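Local coordinates for uncharacterized protein YjgB (Bacillus subtilis, PDB 4YGT) that is of unknown function but is probably a secreted lipoprotein, and was the first structurally characterised representative of the DUF4309 family, at residues Leu23-Met32 and Tyr135-Phe144; Pro59-Asp67 and Gly79-Glu90. One frame throughout, in Å; residues are numbered along the deposited sequence.

Both contacts reach the same antiparallel sheet, their centres about 19 Å apart; along the chain contact 2 is nested inside the loop that contact 1 closes. Contact 1 packs the end of helix 14-27 on hairpin strands 131-137 and 140-146 and is mostly apolar and aromatic: leucines and alanine inside, Tyr24, Tyr28 and water toward solvent, buried Tyr140 under the helix end. Contact 2 joins an outermost strand and its approaching loop to strands 77-82 and 88-95 through backbone hydrogen bonds and a buried carboxylate, with an exposed arginine on sulfate. Both are largely buried, but contact 1 centres about 9 Å from the middle of the chain and contact 2 about 14 Å, at one sheet edge.

Contact 1. Residues Leu23-Met32 and Tyr135-Phe144; sequences LYNTAYKGEM and YDTGRYELHF. With EDO (1,2-ethanediol), chain F.
Helix-on-sheet packing joins the end of helix 14-27 and the turn after it to a beta hairpin, with Ala27, Tyr28 and Gly30 resting on Thr137, Tyr140 and Leu142. Small Ala27 lets the sheet come close: its CB lies 3.6 Å from Leu142 CG. Leu142 CD1 reaches Tyr24 CA at 3.6 Å, while CD2 meets the selenomethionine methyl, Met32 CE. Thr137 CB makes a CH-pi contact over the Tyr28 ring, 3.9 Å from its centroid, and Thr137 CG2 touches Tyr24 CD1. Tyr28 OH donates to Tyr24 OH at 2.7 Å, and a water links Tyr24 OH to Asp136 O. The helix ends in a Schellman motif at Gly30, whose CA lies 3.4 Å from the Tyr140 ring centroid, 6° off the normal; a CB would strike the ring. With CG anti to its carbonyl carbon (chi1 -45°), Tyr140 lies beneath this turn, its OH 3.1 Å from O2 of an ethanediol, probably from the crystallisation liquor, to which Arg139 NE also donates. Replacing Tyr140 by alanine would remove the ring under Gly30 CA and is likely to leave a gap beneath the helix end. Ala27 also touches Leu157 of strand 152-159, and helix 109-116 packs alongside, Leu116 on Tyr24 and Leu112 on Phe144.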
loop_
_atom_site.group_PDB
_atom_site.type_symbol
_atom_site.label_atom_id
_atom_site.label_comp_id
_atom_site.label_asym_id
_atom_site.label_seq_id
_atom_site.Cartn_x
_atom_site.Cartn_y
_atom_site.Cartn_z
ATOM N N LEU A 23 3.992 8.100 2.906
ATOM C CA LEU A 23 3.434 6.794 3.240
ATOM C C LEU A 23 3.776 6.409 4.676
ATOM O O LEU A 23 2.888 5.981 5.400
ATOM C CB LEU A 23 3.937 5.715 2.283
ATOM C CG LEU A 23 3.411 5.709 0.874
ATOM C CD1 LEU A 23 4.301 4.833 -0.013
ATOM C CD2 LEU A 23 1.973 5.199 0.813
ATOM N N TYR A 24 5.046 6.593 5.086
ATOM C CA TYR A 24 5.539 6.316 6.434
ATOM C C TYR A 24 4.784 7.149 7.472
ATOM O O TYR A 24 4.360 6.598 8.487
ATOM C CB TYR A 24 7.051 6.570 6.530
ATOM C CG TYR A 24 7.653 6.269 7.891
ATOM C CD1 TYR A 24 7.879 4.958 8.304
ATOM C CD2 TYR A 24 8.015 7.298 8.758
ATOM C CE1 TYR A 24 8.436 4.677 9.551
ATOM C CE2 TYR A 24 8.582 7.030 10.005
ATOM C CZ TYR A 24 8.788 5.719 10.399
ATOM O OH TYR A 24 9.343 5.466 11.631
ATOM N N ASN A 25 4.581 8.445 7.174
ATOM C CA ASN A 25 3.861 9.435 7.977
ATOM C C ASN A 25 2.422 9.011 8.250
ATOM O O ASN A 25 2.082 8.829 9.417
ATOM C CB ASN A 25 3.883 10.807 7.263
ATOM C CG ASN A 25 3.133 11.963 7.932
ATOM O OD1 ASN A 25 3.511 12.467 8.994
ATOM N ND2 ASN A 25 2.124 12.498 7.250
ATOM N N THR A 26 1.602 8.795 7.195
ATOM C CA THR A 26 0.181 8.496 7.360
ATOM C C THR A 26 -0.052 7.101 7.937
ATOM O O THR A 26 -1.039 6.905 8.659
ATOM C CB THR A 26 -0.651 8.740 6.075
ATOM O OG1 THR A 26 -0.459 7.689 5.138
ATOM C CG2 THR A 26 -0.349 10.064 5.432
ATOM N N ALA A 27 0.865 6.171 7.686
ATOM C CA ALA A 27 0.838 4.797 8.232
ATOM C C ALA A 27 0.644 4.763 9.761
ATOM O O ALA A 27 0.010 3.840 10.248
ATOM C CB ALA A 27 2.113 4.074 7.869
ATOM N N TYR A 28 1.107 5.791 10.498
ATOM C CA TYR A 28 0.922 5.903 11.964
ATOM C C TYR A 28 -0.558 6.146 12.378
ATOM O O TYR A 28 -0.927 5.832 13.515
ATOM C CB TYR A 28 1.786 7.016 12.530
ATOM C CG TYR A 28 3.228 6.630 12.736
ATOM C CD1 TYR A 28 4.164 6.799 11.721
ATOM C CD2 TYR A 28 3.678 6.173 13.972
ATOM C CE1 TYR A 28 5.503 6.469 11.911
ATOM C CE2 TYR A 28 5.015 5.823 14.173
ATOM C CZ TYR A 28 5.924 5.977 13.139
ATOM O OH TYR A 28 7.243 5.670 13.336
ATOM N N LYS A 29 -1.380 6.685 11.455
ATOM C CA LYS A 29 -2.836 6.923 11.557
ATOM C C LYS A 29 -3.646 5.687 11.121
ATOM O O LYS A 29 -4.877 5.720 11.197
ATOM C CB LYS A 29 -3.300 8.037 10.577
ATOM C CG LYS A 29 -2.894 9.467 10.747
ATOM C CD LYS A 29 -3.582 10.186 9.560
ATOM C CE LYS A 29 -3.477 11.685 9.517
ATOM N NZ LYS A 29 -4.171 12.251 8.324
ATOM N N GLY A 30 -2.981 4.713 10.505
ATOM C CA GLY A 30 -3.644 3.527 9.947
ATOM C C GLY A 30 -4.395 3.851 8.662
ATOM O O GLY A 30 -5.468 3.307 8.382
ATOM N N GLU A 31 -3.829 4.779 7.898
ATOM C CA GLU A 31 -4.351 5.277 6.634
ATOM C C GLU A 31 -3.257 5.394 5.614
ATOM O O GLU A 31 -2.086 5.495 5.966
ATOM C CB GLU A 31 -4.937 6.684 6.824
ATOM C CG GLU A 31 -6.222 6.763 7.607
ATOM C CD GLU A 31 -6.661 8.182 7.900
ATOM O OE1 GLU A 31 -6.313 9.112 7.130
ATOM O OE2 GLU A 31 -7.365 8.357 8.917
HETATM N N MSE A 32 -3.643 5.508 4.367
HETATM C CA MSE A 32 -2.720 5.795 3.289
HETATM C C MSE A 32 -3.061 7.193 2.750
HETATM O O MSE A 32 -4.131 7.725 3.082
HETATM C CB MSE A 32 -2.743 4.698 2.254
HETATM C CG MSE A 32 -2.164 3.443 2.825
HETATM SE SE MSE A 32 -1.494 2.396 1.411
HETATM C CE MSE A 32 -0.000 1.661 2.218
ATOM N N TYR A 135 8.435 -1.768 7.878
ATOM C CA TYR A 135 8.685 -0.610 8.745
ATOM C C TYR A 135 7.558 -0.495 9.773
ATOM O O TYR A 135 6.408 -0.403 9.379
ATOM C CB TYR A 135 8.803 0.687 7.913
ATOM C CG TYR A 135 10.149 0.820 7.234
ATOM C CD1 TYR A 135 11.223 1.416 7.886
ATOM C CD2 TYR A 135 10.359 0.322 5.950
ATOM C CE1 TYR A 135 12.474 1.516 7.277
ATOM C CE2 TYR A 135 11.599 0.433 5.324
ATOM C CZ TYR A 135 12.656 1.032 5.991
ATOM O OH TYR A 135 13.888 1.138 5.380
ATOM N N ASP A 136 7.876 -0.547 11.082
ATOM C CA ASP A 136 6.847 -0.429 12.116
ATOM C C ASP A 136 6.439 1.034 12.256
ATOM O O ASP A 136 7.306 1.911 12.276
ATOM C CB ASP A 136 7.312 -1.011 13.456
ATOM C CG ASP A 136 7.466 -2.529 13.493
ATOM O OD1 ASP A 136 6.787 -3.225 12.692
ATOM O OD2 ASP A 136 8.191 -3.024 14.377
ATOM N N THR A 137 5.116 1.293 12.280
ATOM C CA THR A 137 4.527 2.641 12.343
ATOM C C THR A 137 3.419 2.713 13.426
ATOM O O THR A 137 2.221 2.733 13.135
ATOM C CB THR A 137 3.999 3.061 10.950
ATOM O OG1 THR A 137 2.961 2.162 10.558
ATOM C CG2 THR A 137 5.092 3.087 9.889
ATOM N N GLY A 138 3.855 2.733 14.670
ATOM C CA GLY A 138 2.978 2.778 15.831
ATOM C C GLY A 138 2.208 1.489 16.010
ATOM O O GLY A 138 2.804 0.434 16.245
ATOM N N ARG A 139 0.876 1.579 15.883
ATOM C CA ARG A 139 -0.048 0.450 15.953
ATOM C C ARG A 139 -0.063 -0.343 14.638
ATOM O O ARG A 139 -0.649 -1.424 14.587
ATOM C CB ARG A 139 -1.475 0.969 16.182
ATOM C CG ARG A 139 -1.733 1.668 17.483
ATOM C CD ARG A 139 -3.154 1.414 17.903
ATOM N NE ARG A 139 -4.014 2.540 17.567
ATOM C CZ ARG A 139 -5.279 2.646 17.950
ATOM N NH1 ARG A 139 -5.845 1.685 18.670
ATOM N NH2 ARG A 139 -5.988 3.713 17.621
ATOM N N TYR A 140 0.489 0.237 13.554
ATOM C CA TYR A 140 0.431 -0.360 12.220
ATOM C C TYR A 140 1.824 -0.698 11.681
ATOM O O TYR A 140 2.834 -0.455 12.350
ATOM C CB TYR A 140 -0.326 0.612 11.259
ATOM C CG TYR A 140 -1.582 1.175 11.898
ATOM C CD1 TYR A 140 -2.768 0.446 11.913
ATOM C CD2 TYR A 140 -1.556 2.393 12.583
ATOM C CE1 TYR A 140 -3.909 0.934 12.552
ATOM C CE2 TYR A 140 -2.686 2.877 13.249
ATOM C CZ TYR A 140 -3.860 2.147 13.226
ATOM O OH TYR A 140 -4.987 2.628 13.854
ATOM N N GLU A 141 1.870 -1.304 10.478
ATOM C CA GLU A 141 3.122 -1.641 9.808
ATOM C C GLU A 141 2.970 -1.477 8.307
ATOM O O GLU A 141 1.905 -1.755 7.743
ATOM C CB GLU A 141 3.624 -3.041 10.174
ATOM C CG GLU A 141 2.528 -4.066 10.386
ATOM C CD GLU A 141 3.010 -5.457 10.725
ATOM O OE1 GLU A 141 3.932 -5.591 11.562
ATOM O OE2 GLU A 141 2.439 -6.419 10.164
ATOM N N LEU A 142 4.023 -0.932 7.685
ATOM C CA LEU A 142 4.102 -0.686 6.244
ATOM C C LEU A 142 4.963 -1.738 5.636
ATOM O O LEU A 142 6.139 -1.853 6.005
ATOM C CB LEU A 142 4.728 0.665 5.959
ATOM C CG LEU A 142 3.891 1.849 5.741
ATOM C CD1 LEU A 142 4.774 2.978 5.319
ATOM C CD2 LEU A 142 2.837 1.608 4.670
ATOM N N HIS A 143 4.388 -2.514 4.733
ATOM C CA HIS A 143 5.060 -3.609 4.064
ATOM C C HIS A 143 5.406 -3.194 2.645
ATOM O O HIS A 143 4.512 -3.149 1.795
ATOM C CB HIS A 143 4.139 -4.836 4.054
ATOM C CG HIS A 143 3.852 -5.409 5.405
ATOM N ND1 HIS A 143 4.378 -6.629 5.797
ATOM C CD2 HIS A 143 3.059 -4.940 6.396
ATOM C CE1 HIS A 143 3.902 -6.853 7.007
ATOM N NE2 HIS A 143 3.106 -5.866 7.412
ATOM N N PHE A 144 6.678 -2.822 2.395
ATOM C CA PHE A 144 7.111 -2.471 1.039
ATOM C C PHE A 144 7.501 -3.764 0.324
ATOM O O PHE A 144 8.548 -4.341 0.637
ATOM C CB PHE A 144 8.263 -1.468 1.042
ATOM C CG PHE A 144 7.923 -0.121 1.605
ATOM C CD1 PHE A 144 8.088 0.146 2.959
ATOM C CD2 PHE A 144 7.468 0.904 0.777
ATOM C CE1 PHE A 144 7.816 1.416 3.476
ATOM C CE2 PHE A 144 7.174 2.166 1.299
ATOM C CZ PHE A 144 7.366 2.417 2.643
HETATM C C1 EDO F . -3.405 6.178 15.956
HETATM O O1 EDO F . -3.040 4.985 16.654
HETATM C C2 EDO F . -4.299 5.874 14.709
HETATM O O2 EDO F . -5.634 5.461 15.018
HETATM O O HOH W 1 10.105 2.597 11.780
HETATM O O HOH W 2 -0.180 4.286 15.636
#

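Contact 2. Residues Pro59-Asp67 and Gly79-Glu90; sequences PVGGDNRFD and GFSYHKDMTISE. With SO4 (sulfate ion), chain B.
Asp67 and Phe80 form an antiparallel hydrogen-bonded pair: Asp67 N donates to Phe80 O at 2.8 Å, and Phe80 N returns a bond of 3.0 Å to Asp67 O. The Asp67 side chain adds a third link. Its OD2 takes a hydrogen bond from Tyr82 OH at 2.7 Å, on the anti side of the carboxylate and 25° out of its plane, with carboxylate and ring planes 70° apart. An acid suits this buried place because both oxygens are used: OD1 accepts from Val60 N at 3.1 Å, tying Val60 back to the residue where strand 67-69 begins, and OD2 also bonds His50.

One residue earlier, Phe66 lays one ring face against Ser81 CB, 3.8 Å from the ring centroid, while its edge meets Gly79 C and Phe80 N. Gly79 suits the tight spot beside this ring, since a CB there would crowd Phe66 CD2. The Arg65 guanidinium lies with a face over Phe66 CE1. Its chain, extended from CG to NE, reaches a sulfate, probably from the crystallisation liquor: Arg65 NE donates to sulfate O1 at 2.8 Å, and Arg65 NH2 to sulfate O3 at 3.1 Å. The Arg65-Glu90 salt bridge is long, and Glu90 has a second partner in Arg92.

Further out, Asn64 braces the loop, ND2 donating to Pro59 O at 2.8 Å. Ser81 OG shares a hydrogen bond with Ser89 OG. Strand 67-69, one of the sheet's two outermost, pairs with 77-82, which pairs with 88-95: a beta meander, with a classic bulge in its third strand where Ser89 and Glu90 both face Ser81.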
loop_
_atom_site.group_PDB
_atom_site.type_symbol
_atom_site.label_atom_id
_atom_site.label_comp_id
_atom_site.label_asym_id
_atom_site.label_seq_id
_atom_site.Cartn_x
_atom_site.Cartn_y
_atom_site.Cartn_z
ATOM N N PRO A 59 -13.844 -6.835 -7.801
ATOM C CA PRO A 59 -14.230 -6.876 -6.383
ATOM C C PRO A 59 -13.858 -8.172 -5.669
ATOM O O PRO A 59 -13.362 -9.114 -6.303
ATOM C CB PRO A 59 -15.754 -6.732 -6.453
ATOM C CG PRO A 59 -16.119 -7.440 -7.703
ATOM C CD PRO A 59 -14.977 -7.215 -8.672
ATOM N N VAL A 60 -14.125 -8.219 -4.339
ATOM C CA VAL A 60 -13.897 -9.386 -3.480
ATOM C C VAL A 60 -14.762 -10.514 -4.042
ATOM O O VAL A 60 -15.928 -10.279 -4.354
ATOM C CB VAL A 60 -14.211 -9.083 -1.978
ATOM C CG1 VAL A 60 -14.056 -10.332 -1.110
ATOM C CG2 VAL A 60 -13.349 -7.948 -1.432
ATOM N N GLY A 61 -14.177 -11.690 -4.227
ATOM C CA GLY A 61 -14.882 -12.843 -4.775
ATOM C C GLY A 61 -13.937 -13.848 -5.384
ATOM O O GLY A 61 -13.132 -13.495 -6.254
ATOM N N GLY A 62 -14.057 -15.097 -4.937
ATOM C CA GLY A 62 -13.200 -16.197 -5.362
ATOM C C GLY A 62 -11.914 -16.164 -4.568
ATOM O O GLY A 62 -11.942 -15.884 -3.367
ATOM N N ASP A 63 -10.773 -16.379 -5.242
ATOM C CA ASP A 63 -9.439 -16.352 -4.629
ATOM C C ASP A 63 -8.960 -14.900 -4.355
ATOM O O ASP A 63 -7.828 -14.691 -3.898
ATOM C CB ASP A 63 -8.425 -17.095 -5.523
ATOM C CG ASP A 63 -8.228 -16.557 -6.939
ATOM O OD1 ASP A 63 -8.952 -15.607 -7.329
ATOM O OD2 ASP A 63 -7.372 -17.111 -7.670
ATOM N N ASN A 64 -9.825 -13.909 -4.656
ATOM C CA ASN A 64 -9.550 -12.499 -4.451
ATOM C C ASN A 64 -10.228 -11.978 -3.182
ATOM O O ASN A 64 -11.462 -11.912 -3.117
ATOM C CB ASN A 64 -10.013 -11.678 -5.660
ATOM C CG ASN A 64 -9.666 -10.213 -5.518
ATOM O OD1 ASN A 64 -8.613 -9.849 -4.980
ATOM N ND2 ASN A 64 -10.544 -9.348 -5.993
ATOM N N ARG A 65 -9.424 -11.574 -2.192
ATOM C CA ARG A 65 -9.993 -11.021 -0.961
ATOM C C ARG A 65 -9.838 -9.479 -0.897
ATOM O O ARG A 65 -10.065 -8.889 0.156
ATOM C CB ARG A 65 -9.409 -11.712 0.286
ATOM C CG ARG A 65 -7.942 -11.490 0.508
ATOM C CD ARG A 65 -7.398 -12.397 1.576
ATOM N NE ARG A 65 -6.022 -12.007 1.842
ATOM C CZ ARG A 65 -5.674 -11.062 2.703
ATOM N NH1 ARG A 65 -6.597 -10.457 3.444
ATOM N NH2 ARG A 65 -4.398 -10.730 2.851
ATOM N N PHE A 66 -9.543 -8.834 -2.049
ATOM C CA PHE A 66 -9.363 -7.385 -2.155
ATOM C C PHE A 66 -10.304 -6.747 -3.122
ATOM O O PHE A 66 -10.438 -7.212 -4.248
ATOM C CB PHE A 66 -7.933 -7.014 -2.602
ATOM C CG PHE A 66 -6.898 -7.154 -1.516
ATOM C CD1 PHE A 66 -6.341 -8.395 -1.220
ATOM C CD2 PHE A 66 -6.502 -6.053 -0.763
ATOM C CE1 PHE A 66 -5.430 -8.534 -0.173
ATOM C CE2 PHE A 66 -5.581 -6.187 0.262
ATOM C CZ PHE A 66 -5.062 -7.428 0.565
ATOM N N ASP A 67 -10.912 -5.630 -2.706
ATOM C CA ASP A 67 -11.661 -4.759 -3.617
ATOM C C ASP A 67 -10.574 -4.048 -4.388
ATOM O O ASP A 67 -9.768 -3.356 -3.768
ATOM C CB ASP A 67 -12.579 -3.792 -2.850
ATOM C CG ASP A 67 -13.967 -4.326 -2.596
ATOM O OD1 ASP A 67 -14.351 -5.338 -3.238
ATOM O OD2 ASP A 67 -14.674 -3.734 -1.778
ATOM N N GLY A 79 -6.020 -1.572 -3.295
ATOM C CA GLY A 79 -6.691 -2.788 -2.887
ATOM C C GLY A 79 -7.105 -2.638 -1.440
ATOM O O GLY A 79 -6.365 -2.087 -0.629
ATOM N N PHE A 80 -8.312 -3.081 -1.120
ATOM C CA PHE A 80 -8.825 -3.076 0.242
ATOM C C PHE A 80 -9.356 -4.447 0.596
ATOM O O PHE A 80 -10.184 -4.985 -0.120
ATOM C CB PHE A 80 -9.935 -2.032 0.399
ATOM C CG PHE A 80 -9.481 -0.620 0.128
ATOM C CD1 PHE A 80 -9.476 -0.109 -1.170
ATOM C CD2 PHE A 80 -9.051 0.200 1.164
ATOM C CE1 PHE A 80 -9.059 1.195 -1.420
ATOM C CE2 PHE A 80 -8.626 1.502 0.908
ATOM C CZ PHE A 80 -8.633 1.987 -0.382
ATOM N N SER A 81 -8.856 -5.029 1.671
ATOM C CA SER A 81 -9.394 -6.270 2.231
ATOM C C SER A 81 -10.121 -5.874 3.523
ATOM O O SER A 81 -9.836 -4.813 4.089
ATOM C CB SER A 81 -8.299 -7.308 2.458
ATOM O OG SER A 81 -7.459 -6.951 3.542
ATOM N N TYR A 82 -11.082 -6.682 3.962
ATOM C CA TYR A 82 -11.897 -6.372 5.136
ATOM C C TYR A 82 -11.962 -7.508 6.158
ATOM O O TYR A 82 -11.831 -8.680 5.793
ATOM C CB TYR A 82 -13.323 -6.050 4.669
ATOM C CG TYR A 82 -13.372 -5.091 3.496
ATOM C CD1 TYR A 82 -13.093 -3.734 3.663
ATOM C CD2 TYR A 82 -13.662 -5.546 2.208
ATOM C CE1 TYR A 82 -13.090 -2.857 2.580
ATOM C CE2 TYR A 82 -13.668 -4.672 1.115
ATOM C CZ TYR A 82 -13.407 -3.324 1.311
ATOM O OH TYR A 82 -13.438 -2.440 0.255
ATOM N N HIS A 83 -12.226 -7.166 7.443
ATOM C CA HIS A 83 -12.475 -8.172 8.486
ATOM C C HIS A 83 -13.912 -8.697 8.298
ATOM O O HIS A 83 -14.643 -8.196 7.432
ATOM C CB HIS A 83 -12.308 -7.594 9.911
ATOM C CG HIS A 83 -10.970 -7.005 10.238
ATOM N ND1 HIS A 83 -9.879 -7.801 10.490
ATOM C CD2 HIS A 83 -10.626 -5.713 10.450
ATOM C CE1 HIS A 83 -8.893 -6.970 10.794
ATOM N NE2 HIS A 83 -9.299 -5.704 10.790
ATOM N N LYS A 84 -14.331 -9.667 9.129
ATOM C CA LYS A 84 -15.682 -10.217 9.104
ATOM C C LYS A 84 -16.726 -9.084 9.312
ATOM O O LYS A 84 -17.704 -9.009 8.561
ATOM C CB LYS A 84 -15.811 -11.311 10.186
ATOM C CG LYS A 84 -16.854 -12.383 9.894
ATOM C CD LYS A 84 -16.850 -13.475 10.980
ATOM C CE LYS A 84 -17.897 -14.546 10.756
ATOM N NZ LYS A 84 -17.724 -15.701 11.679
ATOM N N ASP A 85 -16.443 -8.153 10.264
ATOM C CA ASP A 85 -17.272 -6.996 10.656
ATOM C C ASP A 85 -17.362 -5.890 9.562
ATOM O O ASP A 85 -18.037 -4.881 9.778
ATOM C CB ASP A 85 -16.761 -6.392 11.990
ATOM C CG ASP A 85 -15.432 -5.638 11.983
ATOM O OD1 ASP A 85 -14.806 -5.526 10.891
ATOM O OD2 ASP A 85 -15.033 -5.127 13.060
HETATM N N MSE A 86 -16.677 -6.092 8.419
HETATM C CA MSE A 86 -16.617 -5.246 7.218
HETATM C C MSE A 86 -15.735 -3.993 7.373
HETATM O O MSE A 86 -15.799 -3.119 6.516
HETATM C CB MSE A 86 -18.008 -4.859 6.708
HETATM C CG MSE A 86 -18.773 -6.038 6.141
HETATM SE SE MSE A 86 -20.547 -5.519 5.556
HETATM C CE MSE A 86 -20.073 -4.731 3.790
ATOM N N THR A 87 -14.870 -3.929 8.402
ATOM C CA THR A 87 -13.933 -2.802 8.533
ATOM C C THR A 87 -12.670 -3.179 7.762
ATOM O O THR A 87 -12.424 -4.367 7.544
ATOM C CB THR A 87 -13.647 -2.427 10.000
ATOM O OG1 THR A 87 -12.992 -3.516 10.651
ATOM C CG2 THR A 87 -14.892 -2.016 10.761
ATOM N N ILE A 88 -11.879 -2.191 7.334
ATOM C CA ILE A 88 -10.673 -2.436 6.536
ATOM C C ILE A 88 -9.608 -3.245 7.338
ATOM O O ILE A 88 -9.181 -2.837 8.421
ATOM C CB ILE A 88 -10.094 -1.100 5.994
ATOM C CG1 ILE A 88 -11.142 -0.314 5.133
ATOM C CG2 ILE A 88 -8.778 -1.325 5.228
ATOM C CD1 ILE A 88 -10.667 1.118 4.710
ATOM N N SER A 89 -9.165 -4.385 6.778
ATOM C CA SER A 89 -8.110 -5.167 7.430
ATOM C C SER A 89 -6.753 -4.834 6.827
ATOM O O SER A 89 -5.764 -4.896 7.545
ATOM C CB SER A 89 -8.381 -6.667 7.368
ATOM O OG SER A 89 -8.720 -7.116 6.072
ATOM N N GLU A 90 -6.695 -4.437 5.526
ATOM C CA GLU A 90 -5.429 -4.113 4.864
ATOM C C GLU A 90 -5.634 -3.189 3.693
ATOM O O GLU A 90 -6.643 -3.292 2.981
ATOM C CB GLU A 90 -4.738 -5.413 4.402
ATOM C CG GLU A 90 -3.348 -5.261 3.797
ATOM C CD GLU A 90 -2.628 -6.555 3.476
ATOM O OE1 GLU A 90 -2.959 -7.603 4.077
ATOM O OE2 GLU A 90 -1.700 -6.508 2.638
HETATM S S SO4 B . -3.505 -12.667 -0.777
HETATM O O1 SO4 B . -4.790 -13.249 -0.373
HETATM O O2 SO4 B . -3.599 -11.966 -2.054
HETATM O O3 SO4 B . -3.078 -11.737 0.275
HETATM O O4 SO4 B . -2.495 -13.695 -0.942
HETATM O O HOH W 3 -11.836 -9.337 2.425
#